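PDB 5TZ6: CurJ from Moorea producens 3L, which carries out dehydration of a polyketide intermediate as the dehydratase domain of a curacin synthase module, and is captured here as an inactive variant with a bound ligand. Local coordinates for residues A[241-246]-A[296-301]; A[174-179]-A[237-242]; A[76-81]-A[133-138]; A[261-266]-A[275-280]. The protein carries 1 engineered substitution. All coordinates share one frame; numbering follows the deposited sequence.

Contact 1 (A[241-246]-A[296-301]). With 7OD ((2E,5R)-5-hydroxy-2-methylhept-2-enoic acid), chain C.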
loop_
_atom_site.group_PDB
_atom_site.type_symbol
_atom_site.label_atom_id
_atom_site.label_comp_id
_atom_site.label_asym_id
_atom_site.label_seq_id
_atom_site.Cartn_x
_atom_site.Cartn_y
_atom_site.Cartn_z
ATOM N N VAL A 241 22.007 -22.970 12.611
ATOM C CA VAL A 241 20.866 -22.201 12.121
ATOM C C VAL A 241 21.315 -21.309 10.968
ATOM O O VAL A 241 22.426 -20.759 11.004
ATOM C CB VAL A 241 20.219 -21.382 13.247
ATOM C CG1 VAL A 241 18.966 -20.685 12.735
ATOM C CG2 VAL A 241 19.882 -22.294 14.412
ATOM N N PRO A 242 20.518 -21.178 9.909
ATOM C CA PRO A 242 20.925 -20.325 8.785
ATOM C C PRO A 242 21.210 -18.911 9.259
ATOM O O PRO A 242 20.394 -18.287 9.943
ATOM C CB PRO A 242 19.718 -20.379 7.848
ATOM C CG PRO A 242 19.110 -21.722 8.123
ATOM C CD PRO A 242 19.317 -21.974 9.599
ATOM N N PHE A 243 22.357 -18.406 8.873
ATOM C CA PHE A 243 22.825 -17.135 9.399
ATOM C C PHE A 243 23.157 -16.120 8.314
ATOM O O PHE A 243 22.836 -14.938 8.472
ATOM C CB PHE A 243 24.049 -17.389 10.283
ATOM C CG PHE A 243 24.660 -16.143 10.850
ATOM C CD1 PHE A 243 25.649 -15.458 10.156
ATOM C CD2 PHE A 243 24.261 -15.665 12.091
ATOM C CE1 PHE A 243 26.219 -14.309 10.680
ATOM C CE2 PHE A 243 24.831 -14.508 12.621
ATOM C CZ PHE A 243 25.811 -13.835 11.914
ATOM N N SER A 244 23.785 -16.545 7.218
ATOM C CA SER A 244 24.102 -15.611 6.147
ATOM C C SER A 244 24.206 -16.373 4.832
ATOM O O SER A 244 24.469 -17.575 4.812
ATOM C CB SER A 244 25.404 -14.857 6.431
ATOM O OG SER A 244 26.513 -15.741 6.431
ATOM N N ILE A 245 24.011 -15.655 3.725
ATOM C CA ILE A 245 24.068 -16.250 2.393
ATOM C C ILE A 245 24.770 -15.280 1.450
ATOM O O ILE A 245 24.352 -14.124 1.317
ATOM C CB ILE A 245 22.665 -16.587 1.862
ATOM C CG1 ILE A 245 22.072 -17.754 2.648
ATOM C CG2 ILE A 245 22.723 -16.927 0.390
ATOM C CD1 ILE A 245 20.618 -18.016 2.342
ATOM N N ASP A 246 25.830 -15.743 0.787
ATOM C CA ASP A 246 26.515 -14.873 -0.164
ATOM C C ASP A 246 25.653 -14.615 -1.398
ATOM O O ASP A 246 25.462 -13.461 -1.792
ATOM C CB ASP A 246 27.874 -15.459 -0.545
ATOM C CG ASP A 246 28.834 -15.505 0.631
ATOM O OD1 ASP A 246 28.691 -14.661 1.542
ATOM O OD2 ASP A 246 29.727 -16.382 0.649
ATOM N N GLU A 296 26.029 -19.969 5.065
ATOM C CA GLU A 296 26.657 -20.148 6.366
ATOM C C GLU A 296 25.574 -20.279 7.423
ATOM O O GLU A 296 24.729 -19.380 7.569
ATOM C CB GLU A 296 27.597 -18.999 6.728
ATOM C CG GLU A 296 28.266 -19.227 8.084
ATOM C CD GLU A 296 29.242 -18.132 8.483
ATOM O OE1 GLU A 296 28.905 -17.337 9.387
ATOM O OE2 GLU A 296 30.343 -18.064 7.896
ATOM N N GLY A 297 25.600 -21.405 8.138
ATOM C CA GLY A 297 24.810 -21.588 9.342
ATOM C C GLY A 297 25.742 -21.539 10.539
ATOM O O GLY A 297 26.939 -21.821 10.424
ATOM N N ARG A 298 25.201 -21.171 11.692
ATOM C CA ARG A 298 25.991 -21.076 12.911
ATOM C C ARG A 298 25.293 -21.815 14.035
ATOM O O ARG A 298 24.067 -21.743 14.168
ATOM C CB ARG A 298 26.233 -19.627 13.324
ATOM C CG ARG A 298 27.096 -18.868 12.356
ATOM C CD ARG A 298 27.619 -17.596 12.972
ATOM N NE ARG A 298 28.409 -16.829 12.020
ATOM C CZ ARG A 298 28.916 -15.630 12.276
ATOM N NH1 ARG A 298 28.716 -15.064 13.457
ATOM N NH2 ARG A 298 29.622 -14.999 11.352
ATOM N N LYS A 299 26.088 -22.510 14.848
ATOM C CA LYS A 299 25.554 -23.218 16.003
ATOM C C LYS A 299 24.797 -22.246 16.893
ATOM O O LYS A 299 25.265 -21.136 17.159
ATOM C CB LYS A 299 26.693 -23.865 16.789
ATOM C CG LYS A 299 27.223 -25.156 16.199
ATOM C CD LYS A 299 26.786 -26.358 17.017
ATOM C CE LYS A 299 27.645 -27.577 16.713
ATOM N NZ LYS A 299 27.233 -28.760 17.521
ATOM N N ALA A 300 23.616 -22.657 17.345
ATOM C CA ALA A 300 22.833 -21.792 18.210
ATOM C C ALA A 300 21.733 -22.598 18.881
ATOM O O ALA A 300 21.312 -23.647 18.388
ATOM C CB ALA A 300 22.235 -20.617 17.431
ATOM N N ASN A 301 21.285 -22.091 20.020
ATOM C CA ASN A 301 20.117 -22.633 20.688
ATOM C C ASN A 301 18.889 -21.905 20.165
ATOM O O ASN A 301 18.769 -20.692 20.383
ATOM C CB ASN A 301 20.232 -22.458 22.190
ATOM C CG ASN A 301 19.110 -23.142 22.951
ATOM O OD1 ASN A 301 17.957 -23.154 22.510
ATOM N ND2 ASN A 301 19.442 -23.707 24.108
HETATM O OAB 7OD C . 15.305 -21.812 14.439
HETATM C CAA 7OD C . 15.202 -20.867 13.629
HETATM O OAI 7OD C . 14.923 -19.720 14.045
HETATM C CAC 7OD C . 15.422 -21.114 12.132
HETATM C CAK 7OD C . 15.292 -19.946 11.142
HETATM C CAD 7OD C . 15.767 -22.523 11.619
HETATM C CAE 7OD C . 15.979 -22.719 10.109
HETATM C CAF 7OD C . 16.475 -24.117 9.664
HETATM O OAH 7OD C . 15.383 -24.831 9.077
HETATM C CAG 7OD C . 17.061 -24.967 10.798
HETATM C CAJ 7OD C . 17.844 -26.123 10.170
#
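V241 pairs with R298 and S244 with E296 where strands 241-245 and 296-300 run antiparallel, their axes at 135°. Between these pairs lies a classic beta bulge. F243 and S244 both face E296, and E296 O accepts from F243 N at 2.9 Å and from S244 N at 3.0 Å, both donors lying in its carbonyl plane. At the neighbouring pair P242 and G297, which is not hydrogen-bonded, the chains close up until G297 CA makes a CA-H...O contact with V241 O at 3.0 Å. With CG anti to its backbone N (chi1 178°), F243 lays its ring flat against the guanidinium of R298, the planes only 12° apart. This is a stacked cation-pi pair: ring atom CE1 sits over the guanidinium centre, 3.4 Å from R298 CZ, while R298 CD covers the same ring face. In the guanidinium plane, R298 NE gives a hydrogen bond of 2.7 Å to E296 OE1, part of a salt bridge; a weak one from NH2 joins it. Elsewhere the strand lines the ligand pocket, with V241 CG1 3.6 Å from CAC of the bound acid and P242 CD 3.5 Å from CAE. The guanidinium is thus held by a carboxylate at its edge and a phenyl over one face, and the carboxylate probably also offsets the like charge of nearby K274.

Contact 2 (A[174-179]-A[237-242]). With 7OD ((2E,5R)-5-hydroxy-2-methylhept-2-enoic acid), chain C.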
loop_
_atom_site.group_PDB
_atom_site.type_symbol
_atom_site.label_atom_id
_atom_site.label_comp_id
_atom_site.label_asym_id
_atom_site.label_seq_id
_atom_site.Cartn_x
_atom_site.Cartn_y
_atom_site.Cartn_z
ATOM N N ARG A 174 16.239 -30.782 19.095
ATOM C CA ARG A 174 16.530 -29.393 19.417
ATOM C C ARG A 174 15.272 -28.557 19.604
ATOM O O ARG A 174 15.358 -27.326 19.625
ATOM C CB ARG A 174 17.416 -28.763 18.335
ATOM C CG ARG A 174 18.900 -29.058 18.516
ATOM C CD ARG A 174 19.265 -30.431 17.970
ATOM N NE ARG A 174 20.686 -30.723 18.150
ATOM C CZ ARG A 174 21.223 -31.934 18.020
ATOM N NH1 ARG A 174 20.455 -32.966 17.697
ATOM N NH2 ARG A 174 22.523 -32.114 18.212
ATOM N N GLN A 175 14.109 -29.195 19.731
ATOM C CA GLN A 175 12.824 -28.517 19.873
ATOM C C GLN A 175 12.404 -27.799 18.603
ATOM O O GLN A 175 11.612 -26.854 18.658
ATOM C CB GLN A 175 12.834 -27.527 21.041
ATOM C CG GLN A 175 13.405 -28.113 22.299
ATOM C CD GLN A 175 12.769 -29.433 22.640
ATOM O OE1 GLN A 175 11.553 -29.604 22.518
ATOM N NE2 GLN A 175 13.589 -30.392 23.037
ATOM N N ILE A 176 12.931 -28.209 17.455
ATOM C CA ILE A 176 12.478 -27.711 16.164
ATOM C C ILE A 176 11.574 -28.791 15.585
ATOM O O ILE A 176 12.042 -29.761 14.980
ATOM C CB ILE A 176 13.643 -27.363 15.235
ATOM C CG1 ILE A 176 14.503 -26.266 15.863
ATOM C CG2 ILE A 176 13.115 -26.886 13.896
ATOM C CD1 ILE A 176 15.789 -25.998 15.122
ATOM N N HIS A 177 10.270 -28.618 15.788
ATOM C CA HIS A 177 9.252 -29.590 15.408
ATOM C C HIS A 177 8.709 -29.194 14.037
ATOM O O HIS A 177 7.989 -28.192 13.906
ATOM C CB HIS A 177 8.138 -29.620 16.451
ATOM C CG HIS A 177 8.560 -30.150 17.787
ATOM N ND1 HIS A 177 7.671 -30.342 18.823
ATOM C CD2 HIS A 177 9.766 -30.564 18.244
ATOM C CE1 HIS A 177 8.314 -30.833 19.867
ATOM N NE2 HIS A 177 9.585 -30.981 19.542
ATOM N N LEU A 178 9.057 -29.981 13.021
ATOM C CA LEU A 178 8.641 -29.733 11.645
ATOM C C LEU A 178 7.380 -30.531 11.343
ATOM O O LEU A 178 7.368 -31.757 11.487
ATOM C CB LEU A 178 9.752 -30.121 10.668
ATOM C CG LEU A 178 11.080 -29.355 10.703
ATOM C CD1 LEU A 178 12.048 -29.921 9.674
ATOM C CD2 LEU A 178 10.888 -27.859 10.486
ATOM N N GLY A 179 6.330 -29.845 10.904
ATOM C CA GLY A 179 5.121 -30.518 10.477
ATOM C C GLY A 179 5.284 -31.132 9.095
ATOM O O GLY A 179 6.377 -31.199 8.529
ATOM N N ASN A 237 21.594 -29.075 22.882
ATOM C CA ASN A 237 20.604 -28.013 22.743
ATOM C C ASN A 237 20.772 -27.216 21.455
ATOM O O ASN A 237 19.843 -26.499 21.062
ATOM C CB ASN A 237 20.655 -27.051 23.930
ATOM C CG ASN A 237 20.040 -27.638 25.179
ATOM O OD1 ASN A 237 19.280 -28.599 25.105
ATOM N ND2 ASN A 237 20.350 -27.052 26.334
ATOM N N GLU A 238 21.928 -27.312 20.800
ATOM C CA GLU A 238 22.294 -26.434 19.699
ATOM C C GLU A 238 22.253 -27.163 18.364
ATOM O O GLU A 238 22.522 -28.364 18.278
ATOM C CB GLU A 238 23.716 -25.899 19.892
ATOM C CG GLU A 238 23.897 -24.889 21.001
ATOM C CD GLU A 238 25.366 -24.595 21.268
ATOM O OE1 GLU A 238 25.663 -23.588 21.940
ATOM O OE2 GLU A 238 26.226 -25.376 20.801
ATOM N N THR A 239 21.932 -26.411 17.316
ATOM C CA THR A 239 22.080 -26.874 15.946
ATOM C C THR A 239 22.556 -25.706 15.097
ATOM O O THR A 239 22.562 -24.555 15.542
ATOM C CB THR A 239 20.764 -27.452 15.405
ATOM O OG1 THR A 239 20.995 -28.061 14.128
ATOM C CG2 THR A 239 19.705 -26.360 15.281
ATOM N N PHE A 240 22.957 -26.002 13.860
ATOM C CA PHE A 240 23.373 -24.954 12.934
ATOM C C PHE A 240 22.129 -24.271 12.377
ATOM O O PHE A 240 21.291 -24.919 11.747
ATOM C CB PHE A 240 24.232 -25.530 11.806
ATOM C CG PHE A 240 25.591 -26.006 12.255
ATOM C CD1 PHE A 240 26.615 -25.102 12.493
ATOM C CD2 PHE A 240 25.845 -27.358 12.443
ATOM C CE1 PHE A 240 27.866 -25.533 12.913
ATOM C CE2 PHE A 240 27.093 -27.797 12.865
ATOM C CZ PHE A 240 28.106 -26.880 13.100
ATOM N N VAL A 241 22.007 -22.970 12.611
ATOM C CA VAL A 241 20.866 -22.201 12.121
ATOM C C VAL A 241 21.315 -21.309 10.968
ATOM O O VAL A 241 22.426 -20.759 11.004
ATOM C CB VAL A 241 20.219 -21.382 13.247
ATOM C CG1 VAL A 241 18.966 -20.685 12.735
ATOM C CG2 VAL A 241 19.882 -22.294 14.412
ATOM N N PRO A 242 20.518 -21.178 9.909
ATOM C CA PRO A 242 20.925 -20.325 8.785
ATOM C C PRO A 242 21.210 -18.911 9.259
ATOM O O PRO A 242 20.394 -18.287 9.943
ATOM C CB PRO A 242 19.718 -20.379 7.848
ATOM C CG PRO A 242 19.110 -21.722 8.123
ATOM C CD PRO A 242 19.317 -21.974 9.599
HETATM O OAB 7OD C . 15.305 -21.812 14.439
HETATM C CAA 7OD C . 15.202 -20.867 13.629
HETATM O OAI 7OD C . 14.923 -19.720 14.045
HETATM C CAC 7OD C . 15.422 -21.114 12.132
HETATM C CAK 7OD C . 15.292 -19.946 11.142
HETATM C CAD 7OD C . 15.767 -22.523 11.619
HETATM C CAE 7OD C . 15.979 -22.719 10.109
HETATM C CAF 7OD C . 16.475 -24.117 9.664
HETATM O OAH 7OD C . 15.383 -24.831 9.077
HETATM C CAG 7OD C . 17.061 -24.967 10.798
HETATM C CAJ 7OD C . 17.844 -26.123 10.170
#
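R174 meets N237 where segments 174-179 and 237-242 come nearest, with CA atoms 5.4 Å apart; beyond that point the backbones diverge, and no backbone hydrogen bond spans them. With CG anti to its carbonyl carbon (chi1 -83°), R174 lays CG alongside the other segment, 3.7 Å from N237 O and 4.0 Å from T239 CB; the bend at chi2 (82°) then carries CD and NE round toward E238 O. NE gives a nearly straight hydrogen bond of 3.0 Å to E238 O. That oxygen lies close to the guanidinium plane, at its edge, but NE approaches from above the carbonyl plane of E238, well off a lone pair. Further in, I176 and T239 reach toward each other tip to tip, I176 CD1 stopping 3.9 Å from T239 CG2. H170 of helix 164-173 serves both sides of the contact: its O accepts from R174 NH1, and its NE2 is hydrogen-bonded to T239 OG1. On the inner side, F240 O is 4.0 Å from CAJ of the bound acid. Q175, with positive phi, is the C-prime residue of a Schellman motif in which I176 N bonds to L171 O and Q175 N to W172 O. The arrangement is a helix C-terminus turned into a short strand, 176-178, next to the strand that borders the dehydratase's ligand pocket.

Contact 3 (A[76-81]-A[133-138])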
loop_
_atom_site.group_PDB
_atom_site.type_symbol
_atom_site.label_atom_id
_atom_site.label_comp_id
_atom_site.label_asym_id
_atom_site.label_seq_id
_atom_site.Cartn_x
_atom_site.Cartn_y
_atom_site.Cartn_z
ATOM N N ILE A 76 22.784 -11.755 2.176
ATOM C CA ILE A 76 21.600 -11.907 3.013
ATOM C C ILE A 76 22.014 -12.070 4.468
ATOM O O ILE A 76 22.893 -12.881 4.789
ATOM C CB ILE A 76 20.770 -13.117 2.557
ATOM C CG1 ILE A 76 20.441 -13.021 1.066
ATOM C CG2 ILE A 76 19.517 -13.258 3.412
ATOM C CD1 ILE A 76 19.941 -14.320 0.480
ATOM N N LEU A 77 21.349 -11.338 5.360
ATOM C CA LEU A 77 21.470 -11.557 6.793
ATOM C C LEU A 77 20.074 -11.618 7.395
ATOM O O LEU A 77 19.126 -11.029 6.861
ATOM C CB LEU A 77 22.297 -10.455 7.468
ATOM C CG LEU A 77 23.787 -10.512 7.132
ATOM C CD1 LEU A 77 24.529 -9.251 7.595
ATOM C CD2 LEU A 77 24.420 -11.786 7.696
ATOM N N PHE A 78 19.952 -12.339 8.512
ATOM C CA PHE A 78 18.691 -12.503 9.235
ATOM C C PHE A 78 18.857 -11.924 10.637
ATOM O O PHE A 78 19.136 -12.661 11.593
ATOM C CB PHE A 78 18.285 -13.976 9.283
ATOM C CG PHE A 78 18.179 -14.616 7.924
ATOM C CD1 PHE A 78 17.130 -14.305 7.073
ATOM C CD2 PHE A 78 19.124 -15.532 7.500
ATOM C CE1 PHE A 78 17.033 -14.894 5.817
ATOM C CE2 PHE A 78 19.030 -16.128 6.251
ATOM C CZ PHE A 78 17.980 -15.811 5.407
ATOM N N PRO A 79 18.713 -10.608 10.798
ATOM C CA PRO A 79 19.019 -10.004 12.110
ATOM C C PRO A 79 18.166 -10.525 13.259
ATOM O O PRO A 79 18.680 -10.688 14.372
ATOM C CB PRO A 79 18.790 -8.506 11.871
ATOM C CG PRO A 79 18.857 -8.323 10.381
ATOM C CD PRO A 79 18.350 -9.603 9.784
ATOM N N GLN A 80 16.885 -10.805 13.024
ATOM C CA GLN A 80 15.959 -11.155 14.096
ATOM C C GLN A 80 14.887 -12.093 13.559
ATOM O O GLN A 80 14.250 -11.796 12.542
ATOM C CB GLN A 80 15.296 -9.901 14.682
ATOM C CG GLN A 80 14.496 -10.149 15.950
ATOM C CD GLN A 80 13.947 -8.871 16.557
ATOM O OE1 GLN A 80 14.440 -7.775 16.287
ATOM N NE2 GLN A 80 12.904 -9.006 17.369
ATOM N N ALA A 81 14.680 -13.209 14.252
ATOM C CA ALA A 81 13.659 -14.167 13.853
ATOM C C ALA A 81 12.264 -13.594 14.072
ATOM O O ALA A 81 12.025 -12.809 14.993
ATOM C CB ALA A 81 13.806 -15.469 14.640
ATOM N N VAL A 133 13.461 -6.026 12.192
ATOM C CA VAL A 133 14.056 -6.363 10.903
ATOM C C VAL A 133 14.350 -7.858 10.882
ATOM O O VAL A 133 15.023 -8.388 11.779
ATOM C CB VAL A 133 15.331 -5.542 10.647
ATOM C CG1 VAL A 133 15.948 -5.925 9.316
ATOM C CG2 VAL A 133 15.013 -4.055 10.680
ATOM N N HIS A 134 13.835 -8.544 9.865
ATOM C CA HIS A 134 14.000 -9.983 9.754
ATOM C C HIS A 134 14.928 -10.409 8.634
ATOM O O HIS A 134 15.468 -11.521 8.695
ATOM C CB HIS A 134 12.635 -10.653 9.552
ATOM C CG HIS A 134 11.635 -10.274 10.594
ATOM N ND1 HIS A 134 11.864 -10.458 11.941
ATOM C CD2 HIS A 134 10.409 -9.707 10.494
ATOM C CE1 HIS A 134 10.819 -10.029 12.625
ATOM N NE2 HIS A 134 9.923 -9.568 11.771
ATOM N N ALA A 135 15.145 -9.564 7.629
ATOM C CA ALA A 135 16.144 -9.931 6.634
ATOM C C ALA A 135 16.616 -8.678 5.926
ATOM O O ALA A 135 15.868 -7.716 5.781
ATOM C CB ALA A 135 15.593 -10.947 5.621
ATOM N N THR A 136 17.874 -8.691 5.505
ATOM C CA THR A 136 18.432 -7.569 4.773
ATOM C C THR A 136 19.294 -8.120 3.657
ATOM O O THR A 136 19.761 -9.260 3.721
ATOM C CB THR A 136 19.250 -6.653 5.692
ATOM O OG1 THR A 136 20.290 -7.412 6.315
ATOM C CG2 THR A 136 18.364 -6.092 6.775
ATOM N N GLY A 137 19.494 -7.310 2.623
ATOM C CA GLY A 137 20.464 -7.694 1.613
ATOM C C GLY A 137 20.251 -6.922 0.323
ATOM O O GLY A 137 19.685 -5.837 0.324
ATOM N N LYS A 138 20.709 -7.524 -0.773
ATOM C CA LYS A 138 20.684 -6.903 -2.087
ATOM C C LYS A 138 19.947 -7.810 -3.065
ATOM O O LYS A 138 19.959 -9.031 -2.932
ATOM C CB LYS A 138 22.124 -6.614 -2.552
ATOM C CG LYS A 138 22.335 -6.403 -4.032
ATOM C CD LYS A 138 23.593 -5.576 -4.250
ATOM C CE LYS A 138 24.810 -6.262 -3.630
ATOM N NZ LYS A 138 25.607 -7.046 -4.609
HETATM O O HOH W 1 14.901 -13.768 10.133
HETATM O O HOH W 2 15.556 -6.480 14.549
#
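H134 sets out away from segment 76-81, but with CG anti to its carbonyl carbon (chi1 -53°) its ring swings back, and ND1 gives a hydrogen bond to Q80 O at 2.8 Å. The oxygen lies in the imidazole plane, whereas ND1 stands well above the carbonyl plane of Q80. A water doubles this link, donating to Q80 O at 3.2 Å and to H134 O at 2.7 Å. L77 and T136 form an antiparallel hydrogen-bonded pair, with T136 N to L77 O at 3.0 Å. F78 turns its ring edge to H134 O, CD1 lying 3.6 Å from that oxygen, and the ring packs against A135 CB. P79 packs beside V133: its CG is 3.9 Å from V133 CG1, the two side chains crossing at a slant. Behind this layer, S109 OG is hydrogen-bonded to H134 NE2, so both ring nitrogens are engaged and the rotation of the imidazole is fixed. H134 and A135 both face V107, a classic beta bulge in strand 132-141. The pairing belongs to the hot-dog fold of the dehydratase, and the turn after strand 71-77 brings the A81 side chain about 4 Å from the bound acid. Strand 102-110 flanks 132-141 on the side away from 71-77, while I76 bonds through its backbone to I245 of strand 239-250. Helix 51-65 packs across this layer, bringing I55 against I76 and H54 against A135.

Contact 4 (A[261-266]-A[275-280])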
loop_
_atom_site.group_PDB
_atom_site.type_symbol
_atom_site.label_atom_id
_atom_site.label_comp_id
_atom_site.label_asym_id
_atom_site.label_seq_id
_atom_site.Cartn_x
_atom_site.Cartn_y
_atom_site.Cartn_z
ATOM N N CYS A 261 18.339 -32.128 -4.656
ATOM C CA CYS A 261 19.080 -31.100 -3.939
ATOM C C CYS A 261 20.470 -31.623 -3.606
ATOM O O CYS A 261 20.610 -32.545 -2.797
ATOM C CB CYS A 261 18.348 -30.679 -2.666
ATOM S SG CYS A 261 19.271 -29.465 -1.724
ATOM N N TYR A 262 21.493 -31.017 -4.197
ATOM C CA TYR A 262 22.881 -31.397 -3.974
ATOM C C TYR A 262 23.554 -30.342 -3.112
ATOM O O TYR A 262 23.465 -29.150 -3.404
ATOM C CB TYR A 262 23.618 -31.554 -5.302
ATOM C CG TYR A 262 25.099 -31.836 -5.174
ATOM C CD1 TYR A 262 25.557 -32.955 -4.492
ATOM C CD2 TYR A 262 26.039 -30.997 -5.769
ATOM C CE1 TYR A 262 26.910 -33.219 -4.381
ATOM C CE2 TYR A 262 27.395 -31.256 -5.668
ATOM C CZ TYR A 262 27.825 -32.367 -4.972
ATOM O OH TYR A 262 29.172 -32.631 -4.865
ATOM N N THR A 263 24.208 -30.777 -2.045
ATOM C CA THR A 263 24.830 -29.877 -1.087
ATOM C C THR A 263 26.243 -30.356 -0.810
ATOM O O THR A 263 26.495 -31.563 -0.757
ATOM C CB THR A 263 24.051 -29.819 0.241
ATOM O OG1 THR A 263 22.725 -29.324 0.015
ATOM C CG2 THR A 263 24.765 -28.918 1.239
ATOM N N CYS A 264 27.166 -29.414 -0.648
ATOM C CA CYS A 264 28.505 -29.762 -0.188
ATOM C C CYS A 264 29.009 -28.660 0.724
ATOM O O CYS A 264 28.630 -27.498 0.582
ATOM C CB CYS A 264 29.480 -29.995 -1.350
ATOM S SG CYS A 264 29.222 -28.932 -2.768
ATOM N N GLY A 265 29.845 -29.032 1.678
ATOM C CA GLY A 265 30.309 -28.073 2.656
ATOM C C GLY A 265 30.905 -28.763 3.862
ATOM O O GLY A 265 30.936 -29.992 3.960
ATOM N N SER A 266 31.386 -27.935 4.783
ATOM C CA SER A 266 32.015 -28.440 5.995
ATOM C C SER A 266 32.055 -27.331 7.035
ATOM O O SER A 266 31.699 -26.180 6.766
ATOM C CB SER A 266 33.421 -28.974 5.710
ATOM O OG SER A 266 34.246 -27.959 5.164
ATOM N N PHE A 275 29.180 -23.554 9.806
ATOM C CA PHE A 275 29.097 -24.545 8.744
ATOM C C PHE A 275 28.838 -23.818 7.434
ATOM O O PHE A 275 27.846 -23.084 7.312
ATOM C CB PHE A 275 28.000 -25.572 9.014
ATOM C CG PHE A 275 28.099 -26.778 8.137
ATOM C CD1 PHE A 275 27.454 -26.812 6.915
ATOM C CD2 PHE A 275 28.871 -27.863 8.517
ATOM C CE1 PHE A 275 27.560 -27.916 6.096
ATOM C CE2 PHE A 275 28.981 -28.968 7.704
ATOM C CZ PHE A 275 28.324 -28.997 6.493
ATOM N N LYS A 276 29.721 -24.034 6.457
ATOM C CA LYS A 276 29.666 -23.354 5.169
ATOM C C LYS A 276 29.422 -24.362 4.052
ATOM O O LYS A 276 30.028 -25.441 4.028
ATOM C CB LYS A 276 30.953 -22.569 4.901
ATOM C CG LYS A 276 31.289 -21.546 5.977
ATOM C CD LYS A 276 32.710 -21.017 5.830
ATOM C CE LYS A 276 32.956 -19.846 6.772
ATOM N NZ LYS A 276 34.290 -19.218 6.555
ATOM N N ALA A 277 28.533 -24.001 3.128
ATOM C CA ALA A 277 28.044 -24.942 2.134
ATOM C C ALA A 277 27.610 -24.220 0.863
ATOM O O ALA A 277 27.238 -23.043 0.889
ATOM C CB ALA A 277 26.868 -25.744 2.689
ATOM N N ASP A 278 27.668 -24.948 -0.249
ATOM C CA ASP A 278 27.018 -24.581 -1.497
ATOM C C ASP A 278 25.903 -25.583 -1.770
ATOM O O ASP A 278 26.050 -26.786 -1.505
ATOM C CB ASP A 278 28.010 -24.569 -2.663
ATOM C CG ASP A 278 29.020 -23.428 -2.572
ATOM O OD1 ASP A 278 28.653 -22.334 -2.095
ATOM O OD2 ASP A 278 30.184 -23.628 -2.979
ATOM N N ILE A 279 24.793 -25.083 -2.311
ATOM C CA ILE A 279 23.600 -25.884 -2.542
ATOM C C ILE A 279 23.106 -25.655 -3.962
ATOM O O ILE A 279 23.187 -24.544 -4.497
ATOM C CB ILE A 279 22.497 -25.544 -1.516
ATOM C CG1 ILE A 279 23.071 -25.591 -0.093
ATOM C CG2 ILE A 279 21.311 -26.476 -1.684
ATOM C CD1 ILE A 279 22.167 -24.999 0.963
ATOM N N GLN A 280 22.561 -26.718 -4.558
ATOM C CA GLN A 280 22.047 -26.713 -5.925
ATOM C C GLN A 280 20.740 -27.493 -5.939
ATOM O O GLN A 280 20.724 -28.696 -5.666
ATOM C CB GLN A 280 23.056 -27.321 -6.899
ATOM C CG GLN A 280 24.257 -26.427 -7.176
ATOM C CD GLN A 280 25.164 -27.007 -8.231
ATOM O OE1 GLN A 280 25.396 -28.215 -8.270
ATOM N NE2 GLN A 280 25.664 -26.154 -9.114
#
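The beta hairpin of strands 258-267 and 274-282 belongs to the second of the two hot-dog regions of the dehydratase, and residues 261-266 and 275-280 are its paired arms, antiparallel with axes at 162°. Y262 with Q280, C264 with D278 and S266 with K276 are hydrogen-bonded pairs, each joined by two backbone bonds; D278 N to C264 O, for example, measures 2.8 Å. On the face carrying T263 and I279, the two side chains lie side by side, T263 OG1 coming 3.6 Å from I279 CG2, and C261 SG touches the same methyl at 3.6 Å. The hydroxyl of T263 is hydrogen-bonded to S224 OG. On the opposite face, Y262 and Q280 point the same way: Q280 OE1 lies in the plane of the phenol ring at its edge, 3.8 Å from CD2, with the amide turned 53° to the ring. Their polar ends go elsewhere, Y262 OH to E194 and Q280 NE2 to Q291, while K276 forms a salt bridge with D268. G265, with no side chain, lets its strand draw close to A277, their CA atoms 3.9 Å apart. Beside them F275, its CG anti to the backbone N (chi1 -166°), swings its ring across the partner strand so that one face covers the S266 backbone, CE2 ending 3.5 Å from S266 CA.

From the N terminus, contact 3 closes first, bringing strand 132-141 back beside strand 71-77. Contact 2 follows in series, joining the end of helix 164-173 to the start of strand 239-250. Contact 1 begins on the stretch where contact 2 ends, sharing V241 and P242, so the two follow one another without crossing; it closes only at 296-301, and the hairpin of contact 4 is nested inside its loop. I245 O meets I76 N, continuing the strand pairing from contact 1 to contact 3, and G297 O meets F275 N, continuing it to contact 4. Contacts 3 and 4 do not touch; strands 239-250 and 288-300 lie between them.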